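Local structure of beta-lactamase domain protein (Burkholderia ambifaria, 5I0P) at residues Asp29-Glu32 / Arg38-Arg41; Pro105-Leu110 / Pro275-Pro280. The protein binds two zinc ions in a metallo-beta-lactamase fold and is probably a metal-dependent hydrolase, its substrate not established. One frame throughout, in Å; residues are numbered along the deposited sequence.

Interaction 1. Residues Asp29-Glu32 / Arg38-Arg41; sequences DTFE and RWLR
Phe31 and Trp39 face each other as an antiparallel hydrogen-bonded pair. Phe31 N donates to Trp39 O at 2.9 Å, and the donor lies in the carbonyl plane, on a lone pair. Trp39 N returns the bond to Phe31 O at 2.6 Å, this time with the donor tilted 28° from the carbonyl plane. Two CA-H...O contacts flank the pair: Thr30 CA lies 3.3 Å from Trp39 O, and Arg38 CA approaches Phe31 O. The pairing puts the two aromatic side chains on the same side of the sheet. In both, the first torsion swings CG away from the amide nitrogen and beside the carbonyl carbon (chi1 -178° for Phe31, 170° for Trp39). The rings touch only at the near corner, Phe31 CD1 to Trp39 CE3, 4.1 Å apart.

Glu32 and Arg38, a non-hydrogen-bonded pair, point to the other face. The arginine chain runs extended from CG to NE and passes obliquely by Thr30, with Arg38 CD 3.5 Å from Thr30 OG1. This is a van der Waals contact of a methylene with a hydroxyl.

The strands 31-34 and 37-43 form a beta hairpin at one edge of the seven-stranded mixed sheet. Strand 31-34 is an edge strand within this chain, and 37-43 pairs on its other side with strand 50-60. Ahead of the strand pairing, a water bridges the two backbones. It donates to Asp29 O at 2.9 Å and accepts from Arg41 N at 2.7 Å. Asp29 OD1 accepts the backbone N of Thr30 at 2.8 Å, on the anti side of the carboxylate and well out of its plane.

Further out, Phe20 meets Phe31 edge-to-face. Trp39 is buried: its NE1 is hydrogen-bonded to Asn52 OD1, and its ring meets that of Trp54. Leu40 packs on Leu53 and Leu55.

Interaction 2. Residues Pro105-Leu110 / Pro275-Pro280; sequences PDHFGL and PSHGKP. With ZN (zinc ion), chain F.
A zinc ion joins His107 to His277, two residues far apart in the chain. It is bound by His107 NE2 at 2.3 Å and by His277 NE2 at 2.3 Å. The two side chains come from opposite directions, but their nitrogens meet the zinc at about 112°, close to a tetrahedral angle. The ring planes stand 80° apart and meet rim to rim, with neither ring over the face of the other. Asp106 OD1 is a longer ligand of the same ion, at 2.7 Å. The same oxygen lies in the plane of the His277 ring, at its edge, 3.1 Å from His277 CE1. Asp106 CG sits between the backbone N and the carbonyl carbon (chi1 46°), which brings the carboxylate round toward the metal.

Asp106 and His107 belong to the HxHxDH signature of the metallo-beta-lactamase superfamily, here with His102 and His104. Asp232 is the fourth residue of this zinc site and also binds the second zinc. His277 comes from the loop after strand 272-275. Both imidazoles are held from behind: His107 ND1 is hydrogen-bonded to Asp70 OD2, and His277 ND1 to His50 O. Ser276 OG packs at the edge of the His107 ring, 3.4 Å from His107 CE1.

Interaction 2 is fully buried near the centre of the chain, while interaction 1 lies toward the outside and is only partly buried. Interaction 1 is a local hairpin at the edge of one sheet, held by backbone hydrogen bonds and a few side-chain contacts. Interaction 2 brings together parts 165 residues apart, and a metal does most of the joining. The two touch: Trp39 CH2 packs 3.4 Å from Pro280 CD. Strand 50-60 serves both: it pairs with strand 37-43 and supplies Asn52 and His50 as partners of the 275-280 segment. The Trp39 side chain is about 13 Å from a bound zinc.

Interaction 1. Residues Asp29-Glu32 / Arg38-Arg41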
ATOM      1  N   ASP A  29     -16.272  14.854  -2.004  1.00 36.59           N
ATOM      2  CA  ASP A  29     -17.250  14.594  -0.959  1.00 39.65           C
ATOM      3  C   ASP A  29     -16.710  13.493  -0.066  1.00 35.84           C
ATOM      4  O   ASP A  29     -15.733  12.833  -0.394  1.00 35.09           O
ATOM      5  CB  ASP A  29     -18.619  14.172  -1.549  1.00 37.27           C
ATOM      6  CG  ASP A  29     -19.805  14.540  -0.652  1.00 46.75           C
ATOM      7  OD1 ASP A  29     -19.615  14.823   0.554  1.00 54.45           O
ATOM      8  OD2 ASP A  29     -20.951  14.487  -1.146  1.00 52.21           O
ATOM      9  N   THR A  30     -17.383  13.279   1.056  1.00 41.97           N
ATOM     10  CA  THR A  30     -17.076  12.207   1.984  1.00 36.47           C
ATOM     11  C   THR A  30     -18.259  11.273   2.177  1.00 41.36           C
ATOM     12  O   THR A  30     -19.416  11.612   1.887  1.00 41.25           O
ATOM     13  CB  THR A  30     -16.705  12.763   3.348  1.00 38.77           C
ATOM     14  OG1 THR A  30     -17.869  13.354   3.959  1.00 44.38           O
ATOM     15  CG2 THR A  30     -15.605  13.790   3.190  1.00 46.14           C
ATOM     16  N   PHE A  31     -17.954  10.087   2.700  1.00 35.70           N
ATOM     17  CA  PHE A  31     -18.994   9.170   3.136  1.00 34.53           C
ATOM     18  C   PHE A  31     -18.557   8.590   4.478  1.00 30.63           C
ATOM     19  O   PHE A  31     -17.431   8.102   4.623  1.00 37.82           O
ATOM     20  CB  PHE A  31     -19.289   8.074   2.095  1.00 30.28           C
ATOM     21  CG  PHE A  31     -20.387   7.147   2.509  1.00 31.65           C
ATOM     22  CD1 PHE A  31     -20.099   5.976   3.194  1.00 30.18           C
ATOM     23  CD2 PHE A  31     -21.732   7.481   2.262  1.00 32.76           C
ATOM     24  CE1 PHE A  31     -21.107   5.120   3.595  1.00 33.81           C
ATOM     25  CE2 PHE A  31     -22.775   6.626   2.656  1.00 33.61           C
ATOM     26  CZ  PHE A  31     -22.467   5.444   3.326  1.00 34.48           C
ATOM     27  N   GLU A  32     -19.454   8.642   5.459  1.00 32.10           N
ATOM     28  CA  GLU A  32     -19.146   8.203   6.813  1.00 32.17           C
ATOM     29  C   GLU A  32     -19.261   6.687   6.889  1.00 32.34           C
ATOM     30  O   GLU A  32     -20.362   6.131   6.856  1.00 35.34           O
ATOM     31  CB  GLU A  32     -20.074   8.858   7.833  1.00 34.35           C
ATOM     32  CG  GLU A  32     -19.521   8.739   9.249  1.00 54.08           C
ATOM     33  CD  GLU A  32     -20.404   9.345  10.304  1.00 63.84           C
ATOM     34  OE1 GLU A  32     -21.606   9.009  10.319  1.00 69.50           O
ATOM     35  OE2 GLU A  32     -19.893  10.136  11.131  1.00 72.56           O
ATOM     36  N   ARG A  38     -14.514   9.122   7.931  1.00 36.42           N
ATOM     37  CA  ARG A  38     -15.039   9.520   6.630  1.00 36.35           C
ATOM     38  C   ARG A  38     -14.166   8.998   5.493  1.00 36.07           C
ATOM     39  O   ARG A  38     -12.929   8.978   5.585  1.00 36.16           O
ATOM     40  CB  ARG A  38     -15.164  11.026   6.552  1.00 33.48           C
ATOM     41  CG  ARG A  38     -16.221  11.586   7.495  1.00 36.91           C
ATOM     42  CD  ARG A  38     -16.491  13.038   7.124  1.00 43.05           C
ATOM     43  NE  ARG A  38     -17.393  13.743   8.026  1.00 55.07           N
ATOM     44  CZ  ARG A  38     -17.566  15.063   7.976  1.00 61.05           C
ATOM     45  NH1 ARG A  38     -16.896  15.771   7.068  1.00 71.62           N
ATOM     46  NH2 ARG A  38     -18.385  15.685   8.817  1.00 47.89           N
ATOM     47  N   TRP A  39     -14.836   8.537   4.447  1.00 38.25           N
ATOM     48  CA  TRP A  39     -14.230   7.905   3.277  1.00 30.38           C
ATOM     49  C   TRP A  39     -14.239   8.910   2.129  1.00 30.11           C
ATOM     50  O   TRP A  39     -15.286   9.466   1.791  1.00 33.49           O
ATOM     51  CB  TRP A  39     -15.013   6.631   2.940  1.00 25.41           C
ATOM     52  CG  TRP A  39     -14.702   5.930   1.626  1.00 29.98           C
ATOM     53  CD1 TRP A  39     -13.570   6.035   0.870  1.00 27.72           C
ATOM     54  CD2 TRP A  39     -15.563   5.017   0.927  1.00 27.05           C
ATOM     55  NE1 TRP A  39     -13.669   5.252  -0.247  1.00 27.76           N
ATOM     56  CE2 TRP A  39     -14.879   4.616  -0.245  1.00 31.54           C
ATOM     57  CE3 TRP A  39     -16.852   4.510   1.176  1.00 25.60           C
ATOM     58  CZ2 TRP A  39     -15.434   3.713  -1.175  1.00 23.84           C
ATOM     59  CZ3 TRP A  39     -17.401   3.625   0.272  1.00 25.61           C
ATOM     60  CH2 TRP A  39     -16.694   3.242  -0.902  1.00 24.75           C
ATOM     61  N   LEU A  40     -13.073   9.181   1.573  1.00 25.11           N
ATOM     62  CA  LEU A  40     -12.936   9.954   0.353  1.00 25.41           C
ATOM     63  C   LEU A  40     -12.403   9.034  -0.731  1.00 24.32           C
ATOM     64  O   LEU A  40     -11.639   8.094  -0.448  1.00 26.85           O
ATOM     65  CB  LEU A  40     -11.945  11.096   0.482  1.00 42.23           C
ATOM     66  CG  LEU A  40     -11.571  12.048   1.607  1.00 50.19           C
ATOM     67  CD1 LEU A  40     -11.370  11.438   2.995  1.00 46.28           C
ATOM     68  CD2 LEU A  40     -10.265  12.600   1.101  1.00 50.22           C
ATOM     69  N   ARG A  41     -12.746   9.327  -1.982  1.00 25.07           N
ATOM     70  CA  ARG A  41     -12.192   8.553  -3.090  1.00 28.47           C
ATOM     71  C   ARG A  41     -11.615   9.493  -4.129  1.00 26.58           C
ATOM     72  O   ARG A  41     -12.298  10.408  -4.588  1.00 28.67           O
ATOM     73  CB  ARG A  41     -13.233   7.625  -3.733  1.00 33.65           C
ATOM     74  CG  ARG A  41     -12.714   6.946  -4.988  1.00 40.45           C
ATOM     75  CD  ARG A  41     -13.751   5.987  -5.604  1.00 43.93           C
ATOM     76  NE  ARG A  41     -13.671   4.781  -4.821  1.00 44.68           N
ATOM     77  CZ  ARG A  41     -13.480   3.555  -5.276  1.00 33.90           C
ATOM     78  NH1 ARG A  41     -13.378   3.292  -6.570  1.00 29.70           N
ATOM     79  NH2 ARG A  41     -13.395   2.583  -4.389  1.00 36.10           N
TER
HETATM   80  O   HOH W   1     -14.238  11.493  -2.489  1.00 32.65           O

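Interaction 2. Residues Pro105-Leu110 / Pro275-Pro280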
ATOM      1  N   PRO A 105       3.433   6.492  -4.428  1.00 20.93           N
ATOM      2  CA  PRO A 105       3.067   7.877  -4.781  1.00 26.15           C
ATOM      3  C   PRO A 105       1.581   8.209  -4.580  1.00 34.35           C
ATOM      4  O   PRO A 105       1.246   9.362  -4.250  1.00 41.20           O
ATOM      5  CB  PRO A 105       3.454   7.965  -6.261  1.00 24.94           C
ATOM      6  CG  PRO A 105       4.351   6.847  -6.480  1.00 29.39           C
ATOM      7  CD  PRO A 105       3.978   5.753  -5.569  1.00 19.51           C
ATOM      8  N   ASP A 106       0.680   7.245  -4.806  1.00 28.24           N
ATOM      9  CA  ASP A 106      -0.730   7.540  -4.632  1.00 30.95           C
ATOM     10  C   ASP A 106      -1.086   7.751  -3.157  1.00 31.86           C
ATOM     11  O   ASP A 106      -2.095   8.411  -2.870  1.00 30.05           O
ATOM     12  CB  ASP A 106      -1.613   6.459  -5.312  1.00 27.62           C
ATOM     13  CG  ASP A 106      -1.175   5.006  -5.013  1.00 34.74           C
ATOM     14  OD1 ASP A 106      -2.076   4.144  -4.813  1.00 39.85           O
ATOM     15  OD2 ASP A 106       0.041   4.711  -4.977  1.00 34.86           O
ATOM     16  N   HIS A 107      -0.250   7.279  -2.216  1.00 24.11           N
ATOM     17  CA  HIS A 107      -0.520   7.523  -0.798  1.00 18.65           C
ATOM     18  C   HIS A 107       0.190   8.748  -0.249  1.00 21.35           C
ATOM     19  O   HIS A 107      -0.367   9.430   0.622  1.00 27.60           O
ATOM     20  CB  HIS A 107      -0.147   6.297   0.026  1.00 18.06           C
ATOM     21  CG  HIS A 107      -0.880   5.069  -0.398  1.00 30.45           C
ATOM     22  ND1 HIS A 107      -1.913   4.524   0.342  1.00 28.04           N
ATOM     23  CD2 HIS A 107      -0.787   4.321  -1.522  1.00 19.03           C
ATOM     24  CE1 HIS A 107      -2.384   3.459  -0.281  1.00 18.99           C
ATOM     25  NE2 HIS A 107      -1.716   3.312  -1.410  1.00 24.00           N
ATOM     26  N   PHE A 108       1.341   9.100  -0.834  1.00 19.38           N
ATOM     27  CA  PHE A 108       2.321   9.997  -0.251  1.00 19.86           C
ATOM     28  C   PHE A 108       2.528  11.265  -1.052  1.00 20.85           C
ATOM     29  O   PHE A 108       3.058  12.228  -0.499  1.00 21.37           O
ATOM     30  CB  PHE A 108       3.668   9.269  -0.141  1.00 24.23           C
ATOM     31  CG  PHE A 108       4.709   9.970   0.668  1.00 23.09           C
ATOM     32  CD1 PHE A 108       4.410  10.542   1.891  1.00 27.88           C
ATOM     33  CD2 PHE A 108       6.035   9.996   0.225  1.00 26.38           C
ATOM     34  CE1 PHE A 108       5.412  11.170   2.663  1.00 23.51           C
ATOM     35  CE2 PHE A 108       7.045  10.576   0.995  1.00 29.97           C
ATOM     36  CZ  PHE A 108       6.720  11.177   2.219  1.00 30.78           C
ATOM     37  N   GLY A 109       2.091  11.300  -2.314  1.00 22.90           N
ATOM     38  CA  GLY A 109       2.439  12.404  -3.199  1.00 23.90           C
ATOM     39  C   GLY A 109       2.087  13.780  -2.655  1.00 31.24           C
ATOM     40  O   GLY A 109       2.893  14.718  -2.742  1.00 33.38           O
ATOM     41  N   LEU A 110       0.872  13.937  -2.106  1.00 31.93           N
ATOM     42  CA  LEU A 110       0.399  15.250  -1.667  1.00 34.15           C
ATOM     43  C   LEU A 110       0.645  15.501  -0.185  1.00 31.68           C
ATOM     44  O   LEU A 110       0.022  16.402   0.400  1.00 29.88           O
ATOM     45  CB  LEU A 110      -1.084  15.432  -1.979  1.00 28.16           C
ATOM     46  CG  LEU A 110      -1.309  15.785  -3.425  1.00 28.70           C
ATOM     47  CD1 LEU A 110      -2.789  15.941  -3.673  1.00 31.23           C
ATOM     48  CD2 LEU A 110      -0.570  17.049  -3.714  1.00 33.41           C
ATOM     49  N   PRO A 275      -9.882  -0.500   2.762  1.00 26.08           N
ATOM     50  CA  PRO A 275      -8.717  -0.660   1.894  1.00 26.23           C
ATOM     51  C   PRO A 275      -8.533   0.567   1.023  1.00 29.54           C
ATOM     52  O   PRO A 275      -9.476   1.309   0.738  1.00 21.96           O
ATOM     53  CB  PRO A 275      -9.103  -1.857   1.030  1.00 28.06           C
ATOM     54  CG  PRO A 275     -10.633  -1.586   0.804  1.00 24.85           C
ATOM     55  CD  PRO A 275     -11.124  -0.953   2.110  1.00 26.65           C
ATOM     56  N   SER A 276      -7.297   0.748   0.579  1.00 21.25           N
ATOM     57  CA  SER A 276      -7.008   1.932  -0.206  1.00 21.35           C
ATOM     58  C   SER A 276      -7.490   1.824  -1.641  1.00 25.85           C
ATOM     59  O   SER A 276      -7.506   2.836  -2.341  1.00 27.03           O
ATOM     60  CB  SER A 276      -5.528   2.247  -0.120  1.00 25.54           C
ATOM     61  OG  SER A 276      -5.284   2.699   1.215  1.00 39.50           O
ATOM     62  N   HIS A 277      -7.878   0.633  -2.091  1.00 23.71           N
ATOM     63  CA  HIS A 277      -8.434   0.444  -3.424  1.00 29.35           C
ATOM     64  C   HIS A 277      -9.523  -0.619  -3.324  1.00 30.31           C
ATOM     65  O   HIS A 277      -9.298  -1.671  -2.724  1.00 30.29           O
ATOM     66  CB  HIS A 277      -7.341   0.061  -4.444  1.00 22.02           C
ATOM     67  CG  HIS A 277      -6.106   0.905  -4.331  1.00 26.48           C
ATOM     68  ND1 HIS A 277      -5.957   2.116  -4.983  1.00 26.64           N
ATOM     69  CD2 HIS A 277      -4.955   0.714  -3.640  1.00 21.23           C
ATOM     70  CE1 HIS A 277      -4.767   2.630  -4.705  1.00 21.88           C
ATOM     71  NE2 HIS A 277      -4.145   1.804  -3.885  1.00 26.44           N
ATOM     72  N   GLY A 278     -10.688  -0.353  -3.920  1.00 27.13           N
ATOM     73  CA  GLY A 278     -11.867  -1.170  -3.691  1.00 27.96           C
ATOM     74  C   GLY A 278     -12.834  -0.468  -2.762  1.00 28.37           C
ATOM     75  O   GLY A 278     -12.819   0.751  -2.637  1.00 23.71           O
ATOM     76  N   LYS A 279     -13.679  -1.259  -2.091  1.00 24.36           N
ATOM     77  CA  LYS A 279     -14.713  -0.712  -1.216  1.00 29.15           C
ATOM     78  C   LYS A 279     -14.552  -1.265   0.192  1.00 28.37           C
ATOM     79  O   LYS A 279     -14.003  -2.357   0.363  1.00 30.65           O
ATOM     80  CB  LYS A 279     -16.152  -0.995  -1.740  1.00 25.78           C
ATOM     81  CG  LYS A 279     -16.336  -0.489  -3.158  1.00 29.52           C
ATOM     82  CD  LYS A 279     -17.721  -0.567  -3.771  1.00 35.15           C
ATOM     83  CE  LYS A 279     -18.205  -1.924  -4.080  1.00 38.02           C
ATOM     84  NZ  LYS A 279     -19.491  -1.715  -4.760  1.00 28.83           N
ATOM     85  N   PRO A 280     -14.988  -0.522   1.217  1.00 26.92           N
ATOM     86  CA  PRO A 280     -15.025  -1.088   2.576  1.00 30.97           C
ATOM     87  C   PRO A 280     -15.761  -2.424   2.558  1.00 35.96           C
ATOM     88  O   PRO A 280     -16.750  -2.609   1.835  1.00 30.87           O
ATOM     89  CB  PRO A 280     -15.797  -0.038   3.392  1.00 26.71           C
ATOM     90  CG  PRO A 280     -15.596   1.262   2.670  1.00 25.19           C
ATOM     91  CD  PRO A 280     -15.432   0.886   1.179  1.00 26.26           C
TER
HETATM   92 ZN    ZN F 401      -1.964   1.980  -3.260  1.00 37.13          ZN